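Long-range contacts in beta-D-glucoside glucohydrolase (Trichoderma reesei, PDB 4I8D), which probably hydrolyses terminal, non-reducing beta-D-glucosyl residues to release beta-D-glucose, as a secreted family 3 glycoside hydrolase of cellulose degradation: residues Asp178-His183 with Ser678-Ala683; Lys159-Asn164 with Tyr218-Val223; Leu636-Pro641 with Phe670-Arg675. All coordinates share one frame; numbering follows the deposited sequence.

Contact 1: residues Asp178-His183 with Ser678-Ala683. With NAG (2-acetamido-2-deoxy-beta-D-glucopyranose), chain C; NAG (2-acetamido-2-deoxy-beta-D-glucopyranose), chain B; MAN (alpha-D-mannopyranose), chain D; BMA (beta-D-mannopyranose), chain E.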
loop_
_atom_site.group_PDB
_atom_site.type_symbol
_atom_site.label_atom_id
_atom_site.label_comp_id
_atom_site.label_asym_id
_atom_site.label_seq_id
_atom_site.Cartn_x
_atom_site.Cartn_y
_atom_site.Cartn_z
ATOM N N ASP A 178 -9.783 20.854 -1.366
ATOM C CA ASP A 178 -10.581 21.539 -0.355
ATOM C C ASP A 178 -10.475 20.771 0.965
ATOM O O ASP A 178 -10.081 19.603 0.959
ATOM C CB ASP A 178 -12.044 21.723 -0.816
ATOM C CG ASP A 178 -12.869 20.424 -0.788
ATOM O OD1 ASP A 178 -12.372 19.362 -0.361
ATOM O OD2 ASP A 178 -14.045 20.468 -1.194
ATOM N N ASP A 179 -10.831 21.419 2.076
ATOM C CA ASP A 179 -10.560 20.886 3.420
ATOM C C ASP A 179 -11.156 19.500 3.658
ATOM O O ASP A 179 -10.475 18.617 4.173
ATOM C CB ASP A 179 -11.023 21.867 4.510
ATOM C CG ASP A 179 -10.176 21.785 5.783
ATOM O OD1 ASP A 179 -8.934 21.921 5.689
ATOM O OD2 ASP A 179 -10.750 21.606 6.884
ATOM N N ARG A 180 -12.417 19.312 3.270
ATOM C CA ARG A 180 -13.105 18.033 3.464
ATOM C C ARG A 180 -12.435 16.874 2.700
ATOM O O ARG A 180 -12.340 15.762 3.223
ATOM C CB ARG A 180 -14.590 18.156 3.099
ATOM C CG ARG A 180 -15.390 16.893 3.370
ATOM C CD ARG A 180 -16.814 16.931 2.830
ATOM N NE ARG A 180 -17.469 15.649 3.094
ATOM C CZ ARG A 180 -18.642 15.263 2.600
ATOM N NH1 ARG A 180 -19.324 16.060 1.789
ATOM N NH2 ARG A 180 -19.129 14.066 2.911
ATOM N N THR A 181 -11.977 17.136 1.472
ATOM C CA THR A 181 -11.245 16.140 0.681
ATOM C C THR A 181 -9.978 15.722 1.426
ATOM O O THR A 181 -9.675 14.537 1.535
ATOM C CB THR A 181 -10.883 16.660 -0.741
ATOM O OG1 THR A 181 -12.078 16.931 -1.485
ATOM C CG2 THR A 181 -10.052 15.641 -1.518
ATOM N N LEU A 182 -9.256 16.713 1.938
ATOM C CA LEU A 182 -8.035 16.498 2.711
ATOM C C LEU A 182 -8.256 15.645 3.965
ATOM O O LEU A 182 -7.477 14.735 4.241
ATOM C CB LEU A 182 -7.412 17.850 3.074
ATOM C CG LEU A 182 -6.409 17.994 4.219
ATOM C CD1 LEU A 182 -5.117 17.228 3.960
ATOM C CD2 LEU A 182 -6.126 19.471 4.438
ATOM N N HIS A 183 -9.319 15.933 4.710
ATOM C CA HIS A 183 -9.602 15.219 5.957
ATOM C C HIS A 183 -10.225 13.842 5.739
ATOM O O HIS A 183 -9.815 12.862 6.370
ATOM C CB HIS A 183 -10.494 16.066 6.877
ATOM C CG HIS A 183 -9.745 17.113 7.647
ATOM N ND1 HIS A 183 -9.401 18.333 7.105
ATOM C CD2 HIS A 183 -9.264 17.115 8.913
ATOM C CE1 HIS A 183 -8.740 19.043 8.003
ATOM N NE2 HIS A 183 -8.642 18.326 9.108
ATOM N N SER A 678 -19.173 8.966 9.853
ATOM C CA SER A 678 -18.925 10.404 9.899
ATOM C C SER A 678 -18.496 10.991 8.550
ATOM O O SER A 678 -18.183 10.264 7.611
ATOM C CB SER A 678 -17.874 10.727 10.963
ATOM O OG SER A 678 -18.159 10.057 12.180
ATOM N N TYR A 679 -18.510 12.319 8.476
ATOM C CA TYR A 679 -17.932 13.067 7.370
ATOM C C TYR A 679 -17.328 14.333 7.966
ATOM O O TYR A 679 -17.779 14.803 9.014
ATOM C CB TYR A 679 -19.009 13.441 6.354
ATOM C CG TYR A 679 -19.960 14.501 6.859
ATOM C CD1 TYR A 679 -21.070 14.157 7.638
ATOM C CD2 TYR A 679 -19.743 15.850 6.578
ATOM C CE1 TYR A 679 -21.942 15.125 8.108
ATOM C CE2 TYR A 679 -20.610 16.826 7.046
ATOM C CZ TYR A 679 -21.703 16.457 7.811
ATOM O OH TYR A 679 -22.558 17.423 8.276
ATOM N N TRP A 680 -16.316 14.889 7.309
ATOM C CA TRP A 680 -15.708 16.126 7.784
ATOM C C TRP A 680 -16.560 17.328 7.410
ATOM O O TRP A 680 -16.545 17.776 6.270
ATOM C CB TRP A 680 -14.298 16.290 7.230
ATOM C CG TRP A 680 -13.624 17.554 7.667
ATOM C CD1 TRP A 680 -13.494 18.704 6.946
ATOM C CD2 TRP A 680 -12.990 17.800 8.928
ATOM N NE1 TRP A 680 -12.811 19.649 7.672
ATOM C CE2 TRP A 680 -12.488 19.120 8.893
ATOM C CE3 TRP A 680 -12.796 17.033 10.084
ATOM C CZ2 TRP A 680 -11.801 19.694 9.969
ATOM C CZ3 TRP A 680 -12.109 17.602 11.156
ATOM C CH2 TRP A 680 -11.622 18.921 11.090
ATOM N N ASP A 681 -17.313 17.832 8.380
ATOM C CA ASP A 681 -18.033 19.086 8.226
ATOM C C ASP A 681 -17.020 20.216 8.296
ATOM O O ASP A 681 -16.389 20.440 9.330
ATOM C CB ASP A 681 -19.076 19.249 9.327
ATOM C CG ASP A 681 -19.900 20.500 9.163
ATOM O OD1 ASP A 681 -20.924 20.437 8.459
ATOM O OD2 ASP A 681 -19.529 21.541 9.744
ATOM N N THR A 682 -16.868 20.923 7.186
ATOM C CA THR A 682 -15.858 21.962 7.078
ATOM C C THR A 682 -16.206 23.185 7.922
ATOM O O THR A 682 -15.337 23.722 8.614
ATOM C CB THR A 682 -15.655 22.365 5.612
ATOM O OG1 THR A 682 -15.696 21.186 4.804
ATOM C CG2 THR A 682 -14.322 23.078 5.428
ATOM N N ALA A 683 -17.469 23.608 7.859
ATOM C CA ALA A 683 -17.949 24.785 8.588
ATOM C C ALA A 683 -17.555 24.733 10.060
ATOM O O ALA A 683 -16.870 25.636 10.553
ATOM C CB ALA A 683 -19.458 24.930 8.442
HETATM C C1 NAG C . -10.069 25.504 3.987
HETATM C C2 NAG C . -11.591 25.578 4.002
HETATM C C3 NAG C . -12.086 26.535 5.080
HETATM C C4 NAG C . -11.467 26.206 6.441
HETATM C C5 NAG C . -9.958 25.956 6.315
HETATM C C6 NAG C . -9.409 25.389 7.616
HETATM C C7 NAG C . -12.595 25.038 1.863
HETATM C C8 NAG C . -13.100 25.550 0.541
HETATM N N2 NAG C . -12.098 25.952 2.698
HETATM O O3 NAG C . -13.489 26.433 5.159
HETATM O O4 NAG C . -11.638 27.302 7.313
HETATM O O5 NAG C . -9.619 25.071 5.256
HETATM O O6 NAG C . -8.039 25.690 7.692
HETATM O O7 NAG C . -12.646 23.835 2.134
HETATM C C1 NAG B . -6.056 24.751 0.758
HETATM C C2 NAG B . -6.117 23.842 1.998
HETATM C C3 NAG B . -7.545 23.628 2.489
HETATM C C4 NAG B . -8.343 24.929 2.505
HETATM C C5 NAG B . -8.251 25.555 1.108
HETATM C C6 NAG B . -9.129 26.785 0.861
HETATM C C7 NAG B . -4.343 22.086 2.096
HETATM C C8 NAG B . -3.442 22.974 2.912
HETATM N N2 NAG B . -5.544 22.535 1.710
HETATM O O3 NAG B . -7.489 23.082 3.779
HETATM O O4 NAG B . -9.671 24.654 2.892
HETATM O O5 NAG B . -6.896 25.887 0.896
HETATM O O6 NAG B . -8.943 27.747 1.875
HETATM O O7 NAG B . -3.958 20.959 1.789
HETATM C C1 MAN D . -16.913 24.747 2.296
HETATM C C2 MAN D . -16.969 24.294 0.838
HETATM C C3 MAN D . -18.369 23.805 0.445
HETATM C C4 MAN D . -19.102 23.018 1.536
HETATM C C5 MAN D . -18.855 23.540 2.953
HETATM C C6 MAN D . -19.373 22.556 3.999
HETATM O O2 MAN D . -16.002 23.290 0.610
HETATM O O3 MAN D . -18.261 22.976 -0.690
HETATM O O4 MAN D . -20.484 23.064 1.271
HETATM O O5 MAN D . -17.470 23.767 3.157
HETATM O O6 MAN D . -19.153 23.077 5.290
HETATM C C1 BMA E . -12.786 27.182 8.172
HETATM C C2 BMA E . -12.471 27.896 9.485
HETATM C C3 BMA E . -13.678 27.938 10.430
HETATM C C4 BMA E . -14.946 28.395 9.703
HETATM C C5 BMA E . -15.128 27.645 8.388
HETATM C C6 BMA E . -16.312 28.200 7.617
HETATM O O2 BMA E . -12.039 29.228 9.183
HETATM O O3 BMA E . -13.373 28.807 11.537
HETATM O O4 BMA E . -16.094 28.150 10.518
HETATM O O5 BMA E . -13.954 27.757 7.581
HETATM O O6 BMA E . -16.378 27.488 6.385
HETATM O O HOH W 1 -14.617 21.778 2.270
#

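Contact 2: residues Lys159-Asn164 with Tyr218-Val223. With BGC (beta-D-glucopyranose), chain G; NAG (2-acetamido-2-deoxy-beta-D-glucopyranose), chain C; NAG (2-acetamido-2-deoxy-beta-D-glucopyranose), chain B.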
loop_
_atom_site.group_PDB
_atom_site.type_symbol
_atom_site.label_atom_id
_atom_site.label_comp_id
_atom_site.label_asym_id
_atom_site.label_seq_id
_atom_site.Cartn_x
_atom_site.Cartn_y
_atom_site.Cartn_z
ATOM N N LYS A 159 3.936 7.264 5.410
ATOM C CA LYS A 159 4.587 7.795 4.205
ATOM C C LYS A 159 3.585 7.762 3.035
ATOM O O LYS A 159 2.849 6.783 2.919
ATOM C CB LYS A 159 5.750 6.851 3.892
ATOM C CG LYS A 159 6.804 7.336 2.929
ATOM C CD LYS A 159 7.968 6.350 2.893
ATOM C CE LYS A 159 7.789 5.248 1.855
ATOM N NZ LYS A 159 9.107 4.752 1.364
ATOM N N HIS A 160 3.503 8.783 2.173
ATOM C CA HIS A 160 4.167 10.077 2.271
ATOM C C HIS A 160 3.083 11.099 2.587
ATOM O O HIS A 160 2.008 11.085 1.992
ATOM C CB HIS A 160 4.822 10.468 0.942
ATOM C CG HIS A 160 5.696 9.407 0.353
ATOM N ND1 HIS A 160 7.072 9.480 0.380
ATOM C CD2 HIS A 160 5.393 8.251 -0.283
ATOM C CE1 HIS A 160 7.579 8.406 -0.199
ATOM N NE2 HIS A 160 6.581 7.645 -0.614
ATOM N N TYR A 161 3.372 11.976 3.534
ATOM C CA TYR A 161 2.418 12.969 3.978
ATOM C C TYR A 161 2.811 14.295 3.336
ATOM O O TYR A 161 3.889 14.815 3.609
ATOM C CB TYR A 161 2.443 13.051 5.508
ATOM C CG TYR A 161 1.348 13.881 6.149
ATOM C CD1 TYR A 161 0.128 13.305 6.518
ATOM C CD2 TYR A 161 1.546 15.234 6.425
ATOM C CE1 TYR A 161 -0.867 14.061 7.122
ATOM C CE2 TYR A 161 0.553 15.995 7.027
ATOM C CZ TYR A 161 -0.649 15.408 7.367
ATOM O OH TYR A 161 -1.633 16.183 7.949
ATOM N N ILE A 162 1.970 14.838 2.455
ATOM C CA ILE A 162 0.711 14.229 2.011
ATOM C C ILE A 162 0.435 14.679 0.561
ATOM O O ILE A 162 1.075 15.614 0.074
ATOM C CB ILE A 162 -0.468 14.585 2.964
ATOM C CG1 ILE A 162 -1.684 13.687 2.675
ATOM C CG2 ILE A 162 -0.787 16.076 2.903
ATOM C CD1 ILE A 162 -2.819 13.809 3.666
ATOM N N LEU A 163 -0.493 13.994 -0.117
ATOM C CA LEU A 163 -0.972 14.364 -1.462
ATOM C C LEU A 163 0.088 14.252 -2.565
ATOM O O LEU A 163 0.096 15.025 -3.520
ATOM C CB LEU A 163 -1.628 15.752 -1.444
ATOM C CG LEU A 163 -2.704 16.003 -0.377
ATOM C CD1 LEU A 163 -2.917 17.491 -0.156
ATOM C CD2 LEU A 163 -4.018 15.310 -0.706
ATOM N N ASN A 164 0.984 13.279 -2.416
ATOM C CA ASN A 164 1.977 12.950 -3.435
ATOM C C ASN A 164 1.367 11.906 -4.383
ATOM O O ASN A 164 1.819 10.767 -4.449
ATOM C CB ASN A 164 3.267 12.479 -2.742
ATOM C CG ASN A 164 4.308 11.905 -3.697
ATOM O OD1 ASN A 164 4.327 12.198 -4.889
ATOM N ND2 ASN A 164 5.195 11.073 -3.153
ATOM N N TYR A 218 0.222 24.178 8.472
ATOM C CA TYR A 218 -1.154 23.702 8.586
ATOM C C TYR A 218 -1.307 22.175 8.575
ATOM O O TYR A 218 -2.066 21.621 9.375
ATOM C CB TYR A 218 -2.050 24.359 7.526
ATOM C CG TYR A 218 -3.491 23.897 7.581
ATOM C CD1 TYR A 218 -4.330 24.278 8.635
ATOM C CD2 TYR A 218 -4.017 23.076 6.581
ATOM C CE1 TYR A 218 -5.651 23.852 8.689
ATOM C CE2 TYR A 218 -5.337 22.644 6.626
ATOM C CZ TYR A 218 -6.152 23.035 7.678
ATOM O OH TYR A 218 -7.458 22.603 7.717
ATOM N N THR A 219 -0.596 21.502 7.673
ATOM C CA THR A 219 -0.672 20.039 7.577
ATOM C C THR A 219 0.088 19.337 8.698
ATOM O O THR A 219 -0.430 18.393 9.302
ATOM C CB THR A 219 -0.172 19.499 6.221
ATOM O OG1 THR A 219 1.081 20.111 5.888
ATOM C CG2 THR A 219 -1.195 19.773 5.133
ATOM N N LEU A 220 1.308 19.799 8.966
ATOM C CA LEU A 220 2.145 19.213 10.014
ATOM C C LEU A 220 1.601 19.516 11.411
ATOM O O LEU A 220 1.242 18.593 12.145
ATOM C CB LEU A 220 3.604 19.668 9.891
ATOM C CG LEU A 220 4.356 19.385 8.587
ATOM C CD1 LEU A 220 5.814 19.806 8.728
ATOM C CD2 LEU A 220 4.254 17.925 8.160
ATOM N N GLN A 221 1.523 20.801 11.765
ATOM C CA GLN A 221 1.099 21.207 13.107
ATOM C C GLN A 221 -0.389 21.011 13.363
ATOM O O GLN A 221 -0.774 20.126 14.111
ATOM C CB GLN A 221 1.518 22.649 13.423
ATOM C CG GLN A 221 2.795 22.767 14.249
ATOM C CD GLN A 221 2.710 22.055 15.589
ATOM O OE1 GLN A 221 1.659 22.033 16.233
ATOM N NE2 GLN A 221 3.819 21.465 16.015
ATOM N N THR A 222 -1.216 21.829 12.727
ATOM C CA THR A 222 -2.655 21.859 12.997
ATOM C C THR A 222 -3.366 20.513 12.776
ATOM O O THR A 222 -4.194 20.109 13.595
ATOM C CB THR A 222 -3.349 22.953 12.150
ATOM O OG1 THR A 222 -2.502 24.107 12.061
ATOM C CG2 THR A 222 -4.694 23.347 12.752
ATOM N N VAL A 223 -3.037 19.826 11.680
ATOM C CA VAL A 223 -3.788 18.634 11.258
ATOM C C VAL A 223 -3.208 17.328 11.806
ATOM O O VAL A 223 -3.863 16.649 12.603
ATOM C CB VAL A 223 -3.962 18.566 9.717
ATOM C CG1 VAL A 223 -4.696 17.296 9.305
ATOM C CG2 VAL A 223 -4.716 19.789 9.219
HETATM C C2 BGC G . 11.885 8.279 -1.749
HETATM C C3 BGC G . 11.490 7.725 -0.363
HETATM C C4 BGC G . 12.637 6.926 0.271
HETATM C C5 BGC G . 13.928 7.750 0.255
HETATM C C6 BGC G . 15.108 7.027 0.890
HETATM C C1 BGC G . 13.294 8.916 -1.736
HETATM O O1 BGC G . 13.752 9.223 -3.062
HETATM O O2 BGC G . 10.905 9.225 -2.225
HETATM O O3 BGC G . 10.321 6.894 -0.450
HETATM O O4 BGC G . 12.292 6.515 1.600
HETATM O O5 BGC G . 14.254 8.056 -1.105
HETATM O O6 BGC G . 15.648 6.077 -0.034
HETATM C C1 NAG C . -10.069 25.504 3.987
HETATM C C2 NAG C . -11.591 25.578 4.002
HETATM C C3 NAG C . -12.086 26.535 5.080
HETATM C C4 NAG C . -11.467 26.206 6.441
HETATM C C5 NAG C . -9.958 25.956 6.315
HETATM C C6 NAG C . -9.409 25.389 7.616
HETATM C C7 NAG C . -12.595 25.038 1.863
HETATM C C8 NAG C . -13.100 25.550 0.541
HETATM N N2 NAG C . -12.098 25.952 2.698
HETATM O O3 NAG C . -13.489 26.433 5.159
HETATM O O4 NAG C . -11.638 27.302 7.313
HETATM O O5 NAG C . -9.619 25.071 5.256
HETATM O O6 NAG C . -8.039 25.690 7.692
HETATM O O7 NAG C . -12.646 23.835 2.134
HETATM C C1 NAG B . -6.056 24.751 0.758
HETATM C C2 NAG B . -6.117 23.842 1.998
HETATM C C3 NAG B . -7.545 23.628 2.489
HETATM C C4 NAG B . -8.343 24.929 2.505
HETATM C C5 NAG B . -8.251 25.555 1.108
HETATM C C6 NAG B . -9.129 26.785 0.861
HETATM C C7 NAG B . -4.343 22.086 2.096
HETATM C C8 NAG B . -3.442 22.974 2.912
HETATM N N2 NAG B . -5.544 22.535 1.710
HETATM O O3 NAG B . -7.489 23.082 3.779
HETATM O O4 NAG B . -9.671 24.654 2.892
HETATM O O5 NAG B . -6.896 25.887 0.896
HETATM O O6 NAG B . -8.943 27.747 1.875
HETATM O O7 NAG B . -3.958 20.959 1.789
#

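Contact 3: residues Leu636-Pro641 with Phe670-Arg675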
loop_
_atom_site.group_PDB
_atom_site.type_symbol
_atom_site.label_atom_id
_atom_site.label_comp_id
_atom_site.label_asym_id
_atom_site.label_seq_id
_atom_site.Cartn_x
_atom_site.Cartn_y
_atom_site.Cartn_z
ATOM N N LEU A 636 -18.853 -4.764 3.148
ATOM C CA LEU A 636 -19.881 -3.808 3.556
ATOM C C LEU A 636 -19.694 -2.434 2.903
ATOM O O LEU A 636 -18.627 -1.814 3.024
ATOM C CB LEU A 636 -19.912 -3.656 5.081
ATOM C CG LEU A 636 -20.735 -2.477 5.641
ATOM C CD1 LEU A 636 -22.233 -2.669 5.448
ATOM C CD2 LEU A 636 -20.411 -2.223 7.104
ATOM N N TYR A 637 -20.744 -1.957 2.237
ATOM C CA TYR A 637 -20.769 -0.605 1.690
ATOM C C TYR A 637 -21.881 0.203 2.323
ATOM O O TYR A 637 -23.013 -0.276 2.491
ATOM C CB TYR A 637 -20.900 -0.615 0.154
ATOM C CG TYR A 637 -19.672 -1.192 -0.509
ATOM C CD1 TYR A 637 -18.585 -0.386 -0.826
ATOM C CD2 TYR A 637 -19.588 -2.545 -0.782
ATOM C CE1 TYR A 637 -17.446 -0.915 -1.405
ATOM C CE2 TYR A 637 -18.459 -3.085 -1.362
ATOM C CZ TYR A 637 -17.391 -2.269 -1.668
ATOM O OH TYR A 637 -16.277 -2.823 -2.242
ATOM N N ILE A 638 -21.545 1.441 2.664
ATOM C CA ILE A 638 -22.489 2.341 3.302
ATOM C C ILE A 638 -22.850 3.545 2.428
ATOM O O ILE A 638 -21.981 4.246 1.895
ATOM C CB ILE A 638 -21.977 2.792 4.692
ATOM C CG1 ILE A 638 -21.924 1.585 5.646
ATOM C CG2 ILE A 638 -22.850 3.913 5.250
ATOM C CD1 ILE A 638 -21.488 1.894 7.068
ATOM N N THR A 639 -24.155 3.757 2.288
ATOM C CA THR A 639 -24.714 4.987 1.740
ATOM C C THR A 639 -25.139 5.896 2.898
ATOM O O THR A 639 -25.872 5.467 3.795
ATOM C CB THR A 639 -25.936 4.679 0.856
ATOM O OG1 THR A 639 -25.562 3.726 -0.144
ATOM C CG2 THR A 639 -26.483 5.956 0.188
ATOM N N TYR A 640 -24.672 7.139 2.872
ATOM C CA TYR A 640 -25.016 8.127 3.889
ATOM C C TYR A 640 -26.462 8.640 3.722
ATOM O O TYR A 640 -27.079 8.393 2.685
ATOM C CB TYR A 640 -23.979 9.258 3.881
ATOM C CG TYR A 640 -22.721 8.921 4.667
ATOM C CD1 TYR A 640 -22.099 7.680 4.529
ATOM C CD2 TYR A 640 -22.154 9.840 5.550
ATOM C CE1 TYR A 640 -20.956 7.361 5.246
ATOM C CE2 TYR A 640 -21.007 9.532 6.270
ATOM C CZ TYR A 640 -20.413 8.291 6.116
ATOM O OH TYR A 640 -19.275 7.969 6.824
ATOM N N PRO A 641 -27.026 9.307 4.758
ATOM C CA PRO A 641 -28.400 9.823 4.649
ATOM C C PRO A 641 -28.539 11.043 3.744
ATOM O O PRO A 641 -27.572 11.785 3.537
ATOM C CB PRO A 641 -28.754 10.214 6.093
ATOM C CG PRO A 641 -27.754 9.523 6.951
ATOM C CD PRO A 641 -26.505 9.456 6.130
ATOM N N PHE A 670 -19.100 -7.082 10.806
ATOM C CA PHE A 670 -18.550 -5.767 10.459
ATOM C C PHE A 670 -18.720 -4.772 11.605
ATOM O O PHE A 670 -19.840 -4.370 11.934
ATOM C CB PHE A 670 -19.181 -5.201 9.174
ATOM C CG PHE A 670 -19.232 -6.175 8.031
ATOM C CD1 PHE A 670 -18.069 -6.581 7.386
ATOM C CD2 PHE A 670 -20.448 -6.677 7.588
ATOM C CE1 PHE A 670 -18.119 -7.478 6.326
ATOM C CE2 PHE A 670 -20.507 -7.570 6.528
ATOM C CZ PHE A 670 -19.342 -7.972 5.896
ATOM N N ASN A 671 -17.603 -4.375 12.205
ATOM C CA ASN A 671 -17.642 -3.411 13.288
ATOM C C ASN A 671 -17.511 -1.983 12.790
ATOM O O ASN A 671 -16.509 -1.608 12.171
ATOM C CB ASN A 671 -16.594 -3.741 14.351
ATOM C CG ASN A 671 -16.902 -5.037 15.087
ATOM O OD1 ASN A 671 -18.068 -5.369 15.340
ATOM N ND2 ASN A 671 -15.854 -5.782 15.434
ATOM N N ILE A 672 -18.548 -1.197 13.059
ATOM C CA ILE A 672 -18.628 0.174 12.584
ATOM C C ILE A 672 -18.102 1.123 13.654
ATOM O O ILE A 672 -18.741 1.302 14.686
ATOM C CB ILE A 672 -20.088 0.567 12.235
ATOM C CG1 ILE A 672 -20.847 -0.579 11.540
ATOM C CG2 ILE A 672 -20.134 1.862 11.432
ATOM C CD1 ILE A 672 -20.325 -0.967 10.173
ATOM N N ARG A 673 -16.940 1.723 13.411
ATOM C CA ARG A 673 -16.416 2.772 14.290
ATOM C C ARG A 673 -17.251 4.030 14.056
ATOM O O ARG A 673 -18.058 4.067 13.128
ATOM C CB ARG A 673 -14.926 3.024 14.031
ATOM C CG ARG A 673 -14.057 1.768 14.086
ATOM C CD ARG A 673 -12.683 1.970 13.448
ATOM N NE ARG A 673 -12.768 2.378 12.040
ATOM C CZ ARG A 673 -11.734 2.465 11.203
ATOM N NH1 ARG A 673 -10.506 2.173 11.613
ATOM N NH2 ARG A 673 -11.926 2.853 9.946
ATOM N N ARG A 674 -17.095 5.043 14.906
ATOM C CA ARG A 674 -17.907 6.251 14.775
ATOM C C ARG A 674 -17.572 6.987 13.481
ATOM O O ARG A 674 -18.474 7.416 12.749
ATOM C CB ARG A 674 -17.745 7.181 15.982
ATOM C CG ARG A 674 -18.764 8.323 16.006
ATOM C CD ARG A 674 -18.605 9.228 17.222
ATOM N NE ARG A 674 -19.162 10.563 17.001
ATOM C CZ ARG A 674 -20.455 10.878 17.086
ATOM N NH1 ARG A 674 -21.363 9.954 17.390
ATOM N NH2 ARG A 674 -20.843 12.128 16.861
ATOM N N ARG A 675 -16.272 7.114 13.214
ATOM C CA ARG A 675 -15.775 7.733 11.991
ATOM C C ARG A 675 -16.431 7.095 10.763
ATOM O O ARG A 675 -16.803 7.798 9.835
ATOM C CB ARG A 675 -14.234 7.676 11.927
ATOM C CG ARG A 675 -13.622 6.287 11.746
ATOM C CD ARG A 675 -12.186 6.215 12.240
ATOM N NE ARG A 675 -11.285 7.161 11.580
ATOM C CZ ARG A 675 -10.351 6.840 10.678
ATOM N NH1 ARG A 675 -10.160 5.580 10.289
ATOM N NH2 ARG A 675 -9.589 7.793 10.168
#

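Contact 1: residues Asp178-His183 with Ser678-Ala683
The imidazole of His183 lies flat against the indole of Trp680 in a face-to-face stack, with its centroid 3.7 Å from that of the six-membered ring and the two planes only 4° apart. His183 CB sits over the neighbouring five-membered ring, 3.8 Å from its centroid, and adds a CH-pi contact, so nearly the whole indole face is used. The imidazole cannot easily turn in this stack: ND1 donates in the ring plane to Asp179 O (3.1 Å), and NE2 pairs with Gln227. Trp680 reaches across because its CG lies opposite the backbone N (chi1 179°). Its NE1 then gives a bent hydrogen bond of 2.9 Å to Asp179 OD2, the carboxylate standing 63° from the indole plane and being met on its anti side but well out of the carboxylate plane. The other oxygen, Asp179 OD1, takes the O3 hydroxyl of chain B NAG at 2.7 Å and also pairs with Tyr218, so this buried carboxylate is held through both oxygens.

Arg180 runs the opposite way past Trp680, fully extended. Its CG brushes Trp680 O at 3.2 Å, and NH2 comes to 3.5 Å from Tyr679 CB, with Tyr679 CD2 above the rim of one guanidinium face. The charge itself goes to Glu184, while Arg646 and Thr647 take further N-H groups. Beyond Asp179 the N-linked glycan fills in: Asp179 N donates to O7 of chain C NAG, and a water joins that O7 to Thr682 OG1 and the mannose.

Helix 179-186, N-capped by Asp178, thus runs roughly antiparallel to strand 679-681, the edge strand paired with 686-689. Trp687 meets Trp680 edge-to-face, and helix 217-227 packs on His183 through Tyr218 and Val223, within the N-terminal domain; Trp680 brings the fibronectin-like domain onto it.

Contact 2: residues Lys159-Asn164 with Tyr218-Val223
The ring of Tyr161 meets helix 217-227 with its edge: the carbonyl of Thr219 lies at the rim, close to the ring plane. Ile162 CB, from the same segment, lies above one face of the ring, toward its rim, Leu220 CD2 approaches obliquely at 4.2 Å from Tyr161 CD2, and Phe190 adds an edge-to-face partner. Tyr161 OH donates to Thr219 O at 2.9 Å, rising 40° out of the carbonyl plane. Around that bond Tyr161 CE2 rests 3.7 Å from Thr219 CB, and Val223 CG1 comes to 3.5 Å from Tyr161 OH. A chi1 of -171°, which sets CG trans to the backbone N, carries the Tyr161 ring from the strand toward the helix.

Strand 157-161 runs parallel to 200-203 and 233-236 in the N-terminal domain, which belongs to the TIM-barrel clan, and helix 217-227 packs outside these strands and precedes strand 233-236 in the chain. The helix makes a wider pi-type turn at 218-223, the same turn that Tyr161 touches.

On the other side of the strand, His160 has Lys159 CG over one face, 3.3 Å above its plane, and beta-D-glucopyranose at its edge. Lys159 NZ donates to the sugar O3 at 3.1 Å and also to Leu111. The peptide bonds before His160 and before Ile162 are both cis, which shapes the strand end between the glucose pocket and the helix.

Contact 3: residues Leu636-Pro641 with Phe670-Arg675
Leu636 presents its CB methylene to the face of the Phe670 ring, a CH-pi contact with CB 4.0 Å from the ring centroid and 12° off the normal, so it sits close to the middle of the ring.

Apolar contacts continue from there. Leu636 turns its CG away from the backbone N (chi1 168°), which carries the CD2 methyl across to the facing strand. This methyl meets Phe670 CB at 3.8 Å and Ile672 CD1 at 3.3 Å, the second distance unusually short for two methyls and so doubtful; Leu636 and Ile672 cross at about a right angle. Further along, Ile638 CD1 reaches the same Ile672 CD1 more loosely, at 4.4 Å. One isoleucine methyl is therefore met by two successive inward-facing residues of the other strand.

Polar groups contribute little between the segments, and no hydrogen bond joins them. Tyr640 OH passes 3.9 Å from Arg675 O, but its hydrogen bond goes to Ser678 O. Arg675 turns outward, where it shares Asp192 with Arg673 through salt bridges and makes a cation-pi contact with Trp188, so the turn after this strand looks toward the N-terminal domain, while Phe670 and Ile672 look inward and Asn671 points away.

The backbones belong to different sheets. Strand 630-639 pairs with 651-660 and 692-699, and strand 665-673 pairs with 614-624. The axes of the short strand segments approach to 9.8 Å, at 37°, a spacing filled by side chains. Ile696 and Val698 pack beside Leu636, whereas Val620 and Ala616 flank Phe670 and Ile672. Two antiparallel sheets facing each other through every second residue, mostly aliphatic, form the core of a beta-sandwich, as expected for the fibronectin type III-like domain of this family 3 enzyme.

In the fold
Along the chain contact 2 opens first with 159-164, and contact 1 starts at 178-183 before 218-223 closes contact 2. Contact 3 then falls wholly within the long span that ends with 678-683. The centre of contact 1 lies about 15 Å from that of contact 2 and about 17 Å from that of contact 3. It touches both, through Tyr218 on Asp179, Leu182 and His183 and through the Tyr640-Ser678 bond. Contacts 2 and 3, about 25 Å apart between centres, do not meet. Contact 1 therefore bridges the N-terminal domain, of the TIM-barrel clan, that holds the glucose to the fibronectin-like sandwich, with the glycan lying beside contacts 1 and 2.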